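Long-range contacts in fucolectin-related protein (PDB 2WMF), which hydrolyses host carbohydrate antigens as a family 98 glycoside hydrolase of Streptococcus pneumoniae, with blood-group antigens as its probable substrates: residues A[476-485]-A[571-581]; A[27-35]-A[170-178]. One frame throughout, in Å; residues are numbered along the deposited sequence.

Contact 1. Residues A[476-485]-A[571-581]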
loop_
_atom_site.group_PDB
_atom_site.type_symbol
_atom_site.label_atom_id
_atom_site.label_comp_id
_atom_site.label_asym_id
_atom_site.label_seq_id
_atom_site.Cartn_x
_atom_site.Cartn_y
_atom_site.Cartn_z
ATOM N N ASN A 476 -27.071 12.931 0.475
ATOM C CA ASN A 476 -26.667 12.311 -0.764
ATOM C C ASN A 476 -25.705 11.190 -0.456
ATOM O O ASN A 476 -25.171 11.095 0.645
ATOM C CB ASN A 476 -26.041 13.341 -1.700
ATOM C CG ASN A 476 -24.732 13.888 -1.159
ATOM O OD1 ASN A 476 -23.721 13.179 -1.154
ATOM N ND2 ASN A 476 -24.739 15.140 -0.672
ATOM N N LEU A 477 -25.530 10.338 -1.452
ATOM C CA LEU A 477 -24.496 9.308 -1.465
ATOM C C LEU A 477 -23.438 9.666 -2.509
ATOM O O LEU A 477 -23.795 10.037 -3.651
ATOM C CB LEU A 477 -25.128 7.967 -1.815
ATOM C CG LEU A 477 -26.182 7.374 -0.893
ATOM C CD1 LEU A 477 -26.664 6.063 -1.549
ATOM C CD2 LEU A 477 -25.713 7.225 0.539
ATOM N N HIS A 478 -22.153 9.530 -2.150
ATOM C CA HIS A 478 -21.118 9.653 -3.161
ATOM C C HIS A 478 -20.513 8.310 -3.381
ATOM O O HIS A 478 -20.121 7.660 -2.411
ATOM C CB HIS A 478 -20.021 10.656 -2.835
ATOM C CG HIS A 478 -19.013 10.737 -3.938
ATOM N ND1 HIS A 478 -19.150 11.572 -5.029
ATOM C CD2 HIS A 478 -17.957 9.931 -4.218
ATOM C CE1 HIS A 478 -18.160 11.344 -5.885
ATOM N NE2 HIS A 478 -17.411 10.361 -5.410
ATOM N N ILE A 479 -20.447 7.887 -4.645
ATOM C CA ILE A 479 -19.995 6.532 -4.963
ATOM C C ILE A 479 -18.803 6.625 -5.923
ATOM O O ILE A 479 -18.879 7.304 -6.962
ATOM C CB ILE A 479 -21.150 5.675 -5.578
ATOM C CG1 ILE A 479 -22.304 5.497 -4.525
ATOM C CG2 ILE A 479 -20.631 4.298 -6.024
ATOM C CD1 ILE A 479 -23.645 5.606 -5.056
ATOM N N LEU A 480 -17.723 5.951 -5.558
ATOM C CA LEU A 480 -16.542 5.789 -6.385
ATOM C C LEU A 480 -16.410 4.294 -6.768
ATOM O O LEU A 480 -16.493 3.416 -5.896
ATOM C CB LEU A 480 -15.276 6.239 -5.612
ATOM C CG LEU A 480 -13.911 5.991 -6.226
ATOM C CD1 LEU A 480 -13.797 6.791 -7.535
ATOM C CD2 LEU A 480 -12.797 6.379 -5.274
ATOM N N LEU A 481 -16.297 4.042 -8.081
ATOM C CA LEU A 481 -16.016 2.705 -8.627
ATOM C C LEU A 481 -14.710 2.781 -9.381
ATOM O O LEU A 481 -14.447 3.751 -10.135
ATOM C CB LEU A 481 -17.120 2.250 -9.587
ATOM C CG LEU A 481 -18.589 2.294 -9.152
ATOM C CD1 LEU A 481 -19.553 1.892 -10.355
ATOM C CD2 LEU A 481 -18.822 1.480 -7.861
ATOM N N ASN A 482 -13.879 1.749 -9.233
ATOM C CA ASN A 482 -12.750 1.691 -10.142
ATOM C C ASN A 482 -12.376 0.234 -10.386
ATOM O O ASN A 482 -12.155 -0.533 -9.430
ATOM C CB ASN A 482 -11.556 2.505 -9.595
ATOM C CG ASN A 482 -10.529 2.851 -10.670
ATOM O OD1 ASN A 482 -10.183 1.989 -11.490
ATOM N ND2 ASN A 482 -9.971 4.087 -10.643
ATOM N N ASN A 483 -12.337 -0.158 -11.662
ATOM C CA ASN A 483 -11.936 -1.503 -12.011
ATOM C C ASN A 483 -10.793 -1.561 -13.029
ATOM O O ASN A 483 -10.637 -2.561 -13.737
ATOM C CB ASN A 483 -13.173 -2.290 -12.513
ATOM C CG ASN A 483 -13.653 -1.814 -13.875
ATOM O OD1 ASN A 483 -13.134 -0.835 -14.441
ATOM N ND2 ASN A 483 -14.640 -2.504 -14.406
ATOM N N TYR A 484 -9.957 -0.528 -13.076
ATOM C CA TYR A 484 -8.992 -0.381 -14.188
ATOM C C TYR A 484 -8.058 -1.602 -14.245
ATOM O O TYR A 484 -7.394 -1.939 -13.243
ATOM C CB TYR A 484 -8.135 0.886 -14.028
ATOM C CG TYR A 484 -7.326 1.210 -15.300
ATOM C CD1 TYR A 484 -7.958 1.538 -16.487
ATOM C CD2 TYR A 484 -5.947 1.144 -15.301
ATOM C CE1 TYR A 484 -7.260 1.765 -17.626
ATOM C CE2 TYR A 484 -5.213 1.403 -16.466
ATOM C CZ TYR A 484 -5.877 1.748 -17.621
ATOM O OH TYR A 484 -5.182 1.988 -18.794
ATOM N N ARG A 485 -8.048 -2.308 -15.377
ATOM C CA ARG A 485 -7.122 -3.400 -15.580
ATOM C C ARG A 485 -6.873 -3.477 -17.073
ATOM O O ARG A 485 -7.793 -3.789 -17.820
ATOM C CB ARG A 485 -7.677 -4.736 -15.062
ATOM C CG ARG A 485 -6.666 -5.891 -15.208
ATOM C CD ARG A 485 -7.229 -7.233 -14.818
ATOM N NE ARG A 485 -8.113 -7.748 -15.859
ATOM C CZ ARG A 485 -9.325 -8.239 -15.665
ATOM N NH1 ARG A 485 -9.825 -8.380 -14.438
ATOM N NH2 ARG A 485 -10.048 -8.630 -16.728
ATOM N N VAL A 571 -23.146 -0.255 -14.745
ATOM C CA VAL A 571 -22.021 0.528 -15.259
ATOM C C VAL A 571 -21.073 -0.434 -15.973
ATOM O O VAL A 571 -20.568 -1.357 -15.364
ATOM C CB VAL A 571 -21.252 1.272 -14.133
ATOM C CG1 VAL A 571 -20.138 2.116 -14.717
ATOM C CG2 VAL A 571 -22.237 2.140 -13.300
ATOM N N ASN A 572 -20.813 -0.214 -17.253
ATOM C CA ASN A 572 -19.811 -1.007 -18.010
ATOM C C ASN A 572 -18.571 -0.141 -18.159
ATOM O O ASN A 572 -18.641 0.959 -18.718
ATOM C CB ASN A 572 -20.348 -1.342 -19.396
ATOM C CG ASN A 572 -21.794 -1.673 -19.362
ATOM O OD1 ASN A 572 -22.653 -0.871 -19.828
ATOM N ND2 ASN A 572 -22.118 -2.785 -18.729
ATOM N N HIS A 573 -17.449 -0.584 -17.606
ATOM C CA HIS A 573 -16.313 0.322 -17.472
ATOM C C HIS A 573 -14.983 -0.425 -17.488
ATOM O O HIS A 573 -14.951 -1.599 -17.205
ATOM C CB HIS A 573 -16.481 1.260 -16.263
ATOM C CG HIS A 573 -16.462 0.622 -14.898
ATOM N ND1 HIS A 573 -17.387 -0.307 -14.448
ATOM C CD2 HIS A 573 -15.670 0.902 -13.832
ATOM C CE1 HIS A 573 -17.149 -0.557 -13.160
ATOM N NE2 HIS A 573 -16.090 0.129 -12.779
ATOM N N ASN A 574 -13.921 0.308 -17.818
ATOM C CA ASN A 574 -12.556 -0.131 -17.524
ATOM C C ASN A 574 -11.826 1.099 -17.053
ATOM O O ASN A 574 -11.310 1.874 -17.839
ATOM C CB ASN A 574 -11.881 -0.787 -18.722
ATOM C CG ASN A 574 -10.584 -1.503 -18.334
ATOM O OD1 ASN A 574 -10.079 -1.286 -17.253
ATOM N ND2 ASN A 574 -10.076 -2.393 -19.203
ATOM N N GLY A 575 -11.901 1.332 -15.745
ATOM C CA GLY A 575 -11.418 2.583 -15.176
ATOM C C GLY A 575 -12.333 3.087 -14.075
ATOM O O GLY A 575 -13.137 2.329 -13.486
ATOM N N MET A 576 -12.173 4.385 -13.799
ATOM C CA MET A 576 -12.879 5.091 -12.734
ATOM C C MET A 576 -14.270 5.576 -13.209
ATOM O O MET A 576 -14.406 6.101 -14.328
ATOM C CB MET A 576 -12.043 6.305 -12.297
ATOM C CG MET A 576 -12.580 6.960 -11.018
ATOM S SD MET A 576 -11.572 8.395 -10.537
ATOM C CE MET A 576 -11.332 8.499 -8.750
ATOM N N VAL A 577 -15.261 5.455 -12.312
ATOM C CA VAL A 577 -16.584 6.074 -12.485
ATOM C C VAL A 577 -16.953 6.644 -11.113
ATOM O O VAL A 577 -16.764 5.984 -10.085
ATOM C CB VAL A 577 -17.671 5.059 -13.013
ATOM C CG1 VAL A 577 -19.066 5.699 -13.132
ATOM C CG2 VAL A 577 -17.227 4.487 -14.332
ATOM N N GLU A 578 -17.453 7.882 -11.091
ATOM C CA GLU A 578 -17.879 8.543 -9.848
ATOM C C GLU A 578 -19.316 9.035 -10.015
ATOM O O GLU A 578 -19.681 9.491 -11.085
ATOM C CB GLU A 578 -17.009 9.775 -9.570
ATOM C CG GLU A 578 -15.561 9.497 -9.325
ATOM C CD GLU A 578 -14.770 10.704 -8.861
ATOM O OE1 GLU A 578 -14.250 11.445 -9.755
ATOM O OE2 GLU A 578 -14.663 10.887 -7.608
ATOM N N MET A 579 -20.108 8.946 -8.949
ATOM C CA MET A 579 -21.520 9.384 -8.975
ATOM C C MET A 579 -21.886 10.074 -7.695
ATOM O O MET A 579 -21.363 9.727 -6.663
ATOM C CB MET A 579 -22.452 8.182 -8.977
ATOM C CG MET A 579 -22.342 7.306 -10.097
ATOM S SD MET A 579 -23.362 5.859 -9.725
ATOM C CE MET A 579 -22.193 4.780 -10.534
ATOM N N SER A 580 -22.807 11.026 -7.789
ATOM C CA SER A 580 -23.475 11.635 -6.620
ATOM C C SER A 580 -24.967 11.391 -6.846
ATOM O O SER A 580 -25.497 11.674 -7.930
ATOM C CB SER A 580 -23.174 13.133 -6.566
ATOM O OG SER A 580 -23.811 13.764 -5.475
ATOM N N ILE A 581 -25.637 10.826 -5.845
ATOM C CA ILE A 581 -27.049 10.436 -5.937
ATOM C C ILE A 581 -27.823 11.074 -4.745
ATOM O O ILE A 581 -27.408 10.796 -3.605
ATOM C CB ILE A 581 -27.175 8.896 -5.887
ATOM C CG1 ILE A 581 -26.295 8.233 -6.987
ATOM C CG2 ILE A 581 -28.638 8.422 -6.010
ATOM C CD1 ILE A 581 -26.392 6.682 -7.039
#

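Contact 2. Residues A[27-35]-A[170-178]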
loop_
_atom_site.group_PDB
_atom_site.type_symbol
_atom_site.label_atom_id
_atom_site.label_comp_id
_atom_site.label_asym_id
_atom_site.label_seq_id
_atom_site.Cartn_x
_atom_site.Cartn_y
_atom_site.Cartn_z
ATOM N N VAL A 27 12.639 21.875 16.414
ATOM C CA VAL A 27 12.967 21.824 14.948
ATOM C C VAL A 27 11.676 21.548 14.189
ATOM O O VAL A 27 10.861 20.732 14.623
ATOM C CB VAL A 27 13.976 20.698 14.657
ATOM C CG1 VAL A 27 14.369 20.680 13.171
ATOM C CG2 VAL A 27 15.186 20.868 15.554
ATOM N N GLN A 28 11.468 22.212 13.065
ATOM C CA GLN A 28 10.246 21.944 12.328
ATOM C C GLN A 28 10.460 20.699 11.476
ATOM O O GLN A 28 11.562 20.446 10.995
ATOM C CB GLN A 28 9.847 23.114 11.467
ATOM C CG GLN A 28 8.549 22.878 10.680
ATOM C CD GLN A 28 8.159 24.063 9.886
ATOM O OE1 GLN A 28 8.976 24.896 9.623
ATOM N NE2 GLN A 28 6.899 24.144 9.491
ATOM N N MET A 29 9.405 19.909 11.361
ATOM C CA MET A 29 9.462 18.729 10.528
ATOM C C MET A 29 9.642 19.150 9.065
ATOM O O MET A 29 9.034 20.128 8.563
ATOM C CB MET A 29 8.215 17.885 10.731
ATOM C CG MET A 29 8.041 17.343 12.137
ATOM S SD MET A 29 9.344 16.222 12.650
ATOM C CE MET A 29 9.150 14.860 11.471
ATOM N N ARG A 30 10.494 18.401 8.378
ATOM C CA ARG A 30 10.751 18.640 6.966
ATOM C C ARG A 30 9.616 18.216 6.025
ATOM O O ARG A 30 9.530 18.711 4.915
ATOM C CB ARG A 30 12.047 17.933 6.549
ATOM C CG ARG A 30 13.291 18.488 7.233
ATOM C CD ARG A 30 14.618 17.894 6.650
ATOM N NE ARG A 30 15.785 18.541 7.279
ATOM C CZ ARG A 30 16.918 18.866 6.676
ATOM N NH1 ARG A 30 17.166 18.587 5.426
ATOM N NH2 ARG A 30 17.822 19.552 7.366
ATOM N N THR A 31 8.822 17.255 6.492
ATOM C CA THR A 31 7.623 16.756 5.807
ATOM C C THR A 31 6.535 16.620 6.864
ATOM O O THR A 31 6.815 16.134 7.954
ATOM C CB THR A 31 7.873 15.366 5.155
ATOM O OG1 THR A 31 9.090 15.397 4.399
ATOM C CG2 THR A 31 6.658 14.955 4.272
ATOM N N THR A 32 5.320 17.082 6.557
ATOM C CA THR A 32 4.164 16.888 7.399
ATOM C C THR A 32 3.479 15.609 6.889
ATOM O O THR A 32 3.035 15.551 5.743
ATOM C CB THR A 32 3.220 18.075 7.324
ATOM O OG1 THR A 32 3.890 19.211 7.879
ATOM C CG2 THR A 32 1.950 17.821 8.079
ATOM N N ILE A 33 3.483 14.588 7.737
ATOM C CA ILE A 33 2.888 13.280 7.413
ATOM C C ILE A 33 1.879 12.941 8.495
ATOM O O ILE A 33 2.232 12.816 9.670
ATOM C CB ILE A 33 3.948 12.133 7.358
ATOM C CG1 ILE A 33 5.093 12.499 6.423
ATOM C CG2 ILE A 33 3.251 10.825 6.953
ATOM C CD1 ILE A 33 6.265 11.498 6.397
ATOM N N ASN A 34 0.609 12.804 8.101
ATOM C CA ASN A 34 -0.464 12.423 8.990
ATOM C C ASN A 34 -1.666 12.079 8.106
ATOM O O ASN A 34 -1.584 12.150 6.877
ATOM C CB ASN A 34 -0.829 13.530 10.004
ATOM C CG ASN A 34 -1.192 14.839 9.338
ATOM O OD1 ASN A 34 -2.105 14.876 8.529
ATOM N ND2 ASN A 34 -0.497 15.948 9.720
ATOM N N ASN A 35 -2.782 11.682 8.717
ATOM C CA ASN A 35 -3.964 11.324 7.943
ATOM C C ASN A 35 -4.466 12.416 6.994
ATOM O O ASN A 35 -5.006 12.097 5.924
ATOM C CB ASN A 35 -5.090 10.771 8.803
ATOM C CG ASN A 35 -5.691 11.823 9.746
ATOM O OD1 ASN A 35 -4.983 12.707 10.236
ATOM N ND2 ASN A 35 -6.951 11.655 10.066
ATOM N N CYS A 170 17.974 11.649 12.053
ATOM C CA CYS A 170 16.765 12.176 11.466
ATOM C C CYS A 170 16.050 13.120 12.419
ATOM O O CYS A 170 15.602 14.180 12.018
ATOM C CB CYS A 170 15.840 11.029 11.032
ATOM S SG CYS A 170 16.445 10.157 9.535
ATOM N N ALA A 171 15.935 12.721 13.683
ATOM C CA ALA A 171 15.196 13.521 14.682
ATOM C C ALA A 171 15.869 14.882 14.887
ATOM O O ALA A 171 15.190 15.889 15.150
ATOM C CB ALA A 171 15.077 12.747 16.023
ATOM N N LYS A 172 17.186 14.908 14.768
ATOM C CA LYS A 172 17.951 16.153 14.932
ATOM C C LYS A 172 17.547 17.204 13.887
ATOM O O LYS A 172 17.581 18.438 14.141
ATOM C CB LYS A 172 19.434 15.815 14.891
ATOM C CG LYS A 172 20.367 16.989 14.993
ATOM C CD LYS A 172 21.848 16.544 15.115
ATOM C CE LYS A 172 22.814 17.714 14.919
ATOM N NZ LYS A 172 24.214 17.282 14.812
ATOM N N TYR A 173 17.157 16.731 12.702
ATOM C CA TYR A 173 16.916 17.588 11.552
ATOM C C TYR A 173 15.447 17.621 11.106
ATOM O O TYR A 173 15.159 18.138 10.046
ATOM C CB TYR A 173 17.842 17.162 10.378
ATOM C CG TYR A 173 19.311 17.500 10.656
ATOM C CD1 TYR A 173 19.755 18.811 10.510
ATOM C CD2 TYR A 173 20.200 16.551 11.155
ATOM C CE1 TYR A 173 21.072 19.161 10.810
ATOM C CE2 TYR A 173 21.521 16.879 11.461
ATOM C CZ TYR A 173 21.957 18.187 11.296
ATOM O OH TYR A 173 23.261 18.606 11.596
ATOM N N GLY A 174 14.531 17.053 11.895
ATOM C CA GLY A 174 13.119 17.059 11.535
ATOM C C GLY A 174 12.777 16.159 10.363
ATOM O O GLY A 174 11.762 16.356 9.700
ATOM N N ALA A 175 13.637 15.166 10.136
ATOM C CA ALA A 175 13.500 14.265 9.023
ATOM C C ALA A 175 12.809 12.962 9.422
ATOM O O ALA A 175 12.524 12.729 10.616
ATOM C CB ALA A 175 14.881 13.989 8.428
ATOM N N HIS A 176 12.535 12.116 8.422
ATOM C CA HIS A 176 11.905 10.794 8.669
ATOM C C HIS A 176 12.826 9.626 8.273
ATOM O O HIS A 176 13.464 9.655 7.229
ATOM C CB HIS A 176 10.597 10.662 7.898
ATOM C CG HIS A 176 9.472 11.482 8.457
ATOM N ND1 HIS A 176 9.197 12.775 8.037
ATOM C CD2 HIS A 176 8.557 11.183 9.411
ATOM C CE1 HIS A 176 8.168 13.237 8.733
ATOM N NE2 HIS A 176 7.750 12.282 9.568
ATOM N N PHE A 177 12.830 8.611 9.121
ATOM C CA PHE A 177 13.449 7.324 8.854
ATOM C C PHE A 177 12.307 6.382 8.515
ATOM O O PHE A 177 11.386 6.176 9.323
ATOM C CB PHE A 177 14.212 6.815 10.081
ATOM C CG PHE A 177 15.006 5.521 9.844
ATOM C CD1 PHE A 177 16.288 5.579 9.352
ATOM C CD2 PHE A 177 14.411 4.268 10.041
ATOM C CE1 PHE A 177 17.032 4.433 9.106
ATOM C CE2 PHE A 177 15.128 3.116 9.820
ATOM C CZ PHE A 177 16.427 3.184 9.333
ATOM N N ILE A 178 12.378 5.812 7.315
ATOM C CA ILE A 178 11.288 4.948 6.778
ATOM C C ILE A 178 11.844 3.538 6.587
ATOM O O ILE A 178 12.765 3.334 5.785
ATOM C CB ILE A 178 10.695 5.493 5.468
ATOM C CG1 ILE A 178 10.209 6.937 5.674
ATOM C CG2 ILE A 178 9.531 4.567 4.950
ATOM C CD1 ILE A 178 9.534 7.541 4.468
HETATM O O HOH W 1 16.879 20.983 9.729
HETATM O O HOH W 2 10.711 14.532 6.373
#

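Contact 1. Residues A[476-485]-A[571-581]
Strand 477-482 lies antiparallel to strand 576-580 in the C-terminal beta-sandwich, I479 and L481 forming hydrogen-bonded pairs with M579 and V577. The face bearing these four is buried against strand 529-536 of the other sheet. There L481, CG set beside its backbone N (chi1 -52°), brings CD1 to M579 CE at 3.9 Å and, tip to tip, to V571 CG2 at 4.0 Å from a neighbouring direction, while I479 CD1 meets I581 CD1 at 3.6 Å; flexible apolar chains suit this buried interior. On the other face L480 CD1 presses tightly on M576 CE (3.2 Å) beneath helix 307-322, whereas H478, E578 and S580 are partly exposed, as suits polar side chains.

Past the paired strands, N483 stacks its amide on the H573 ring, planes 13° apart, with ND2 over the ring centre. OD1 accepts from G575 N at 2.8 Å, nearly straight along the amide C=O, and ND2 gives to H573 O at 3.0 Å. N574 binds R485 N through OD1 and R485 O through ND2. Buried asparagine amides thus supplement the backbone bond from N483 N to G575 O where the chain turns between the sheets, taking up G575 N, H573 O and both backbone polar atoms of R485.

Contact 2. Residues A[27-35]-A[170-178]
One face of the H176 imidazole carries I33 CD1, a CH-pi contact 3.5 Å from the ring centroid and 9° off its normal; at the edge, in plane, T31 O lies beside the carbon CE1 and a water beside ND1. This is the N-terminal end of a strand in the parallel (beta/alpha)8 barrel: H176 opens strand 176-180 just after helix 159-172, and the N-terminal segment crosses the connecting turn. The water joins H176 ND1 to T31 OG1, so ND1 is served by water while the face packs against an aliphatic chain. M29, bent at chi2 and chi3 (both -63°), curls its methyl CE obliquely to within 3.3 Å of H176 CE1.

G174 sits under the backbone of Q28 and M29 with positive phi, and a side chain there would run into Q28 O, so only the smallest residue suits. Its carbonyl accepts from R30 N at 2.7 Å, almost straight. The long arm of R30 then runs alongside Y173, its guanidinium nearly perpendicular to the phenol ring. NH1 and NH2 go on to carbonyls of F137, Y140 and L143, a cluster suited to this many-handed donor. R30 NE hydrogen-bonds Y173 O at 2.9 Å, the oxygen lying 18° out of the guanidinium plane.

From the first modelled residue, V27, the chain passes through 27-35 before entering the barrel at strand 39-45. Four strands of the barrel later it returns at 170-178, where contact 2 closes a loop of 134 residues and joins the start of the chain to the fifth strand and the helix before it. The chain then completes the barrel and moves into the C-terminal beta-sandwich. Contact 1 opens at 476-485 and closes, after 85 intervening residues, at 571-581, which steps from one sheet of the sandwich to the other and there pairs the chain's last strand with 477-482. The two loops follow in series, neither nested nor crossed. Their centres lie 36 Å apart, their nearest atoms about 15 Å.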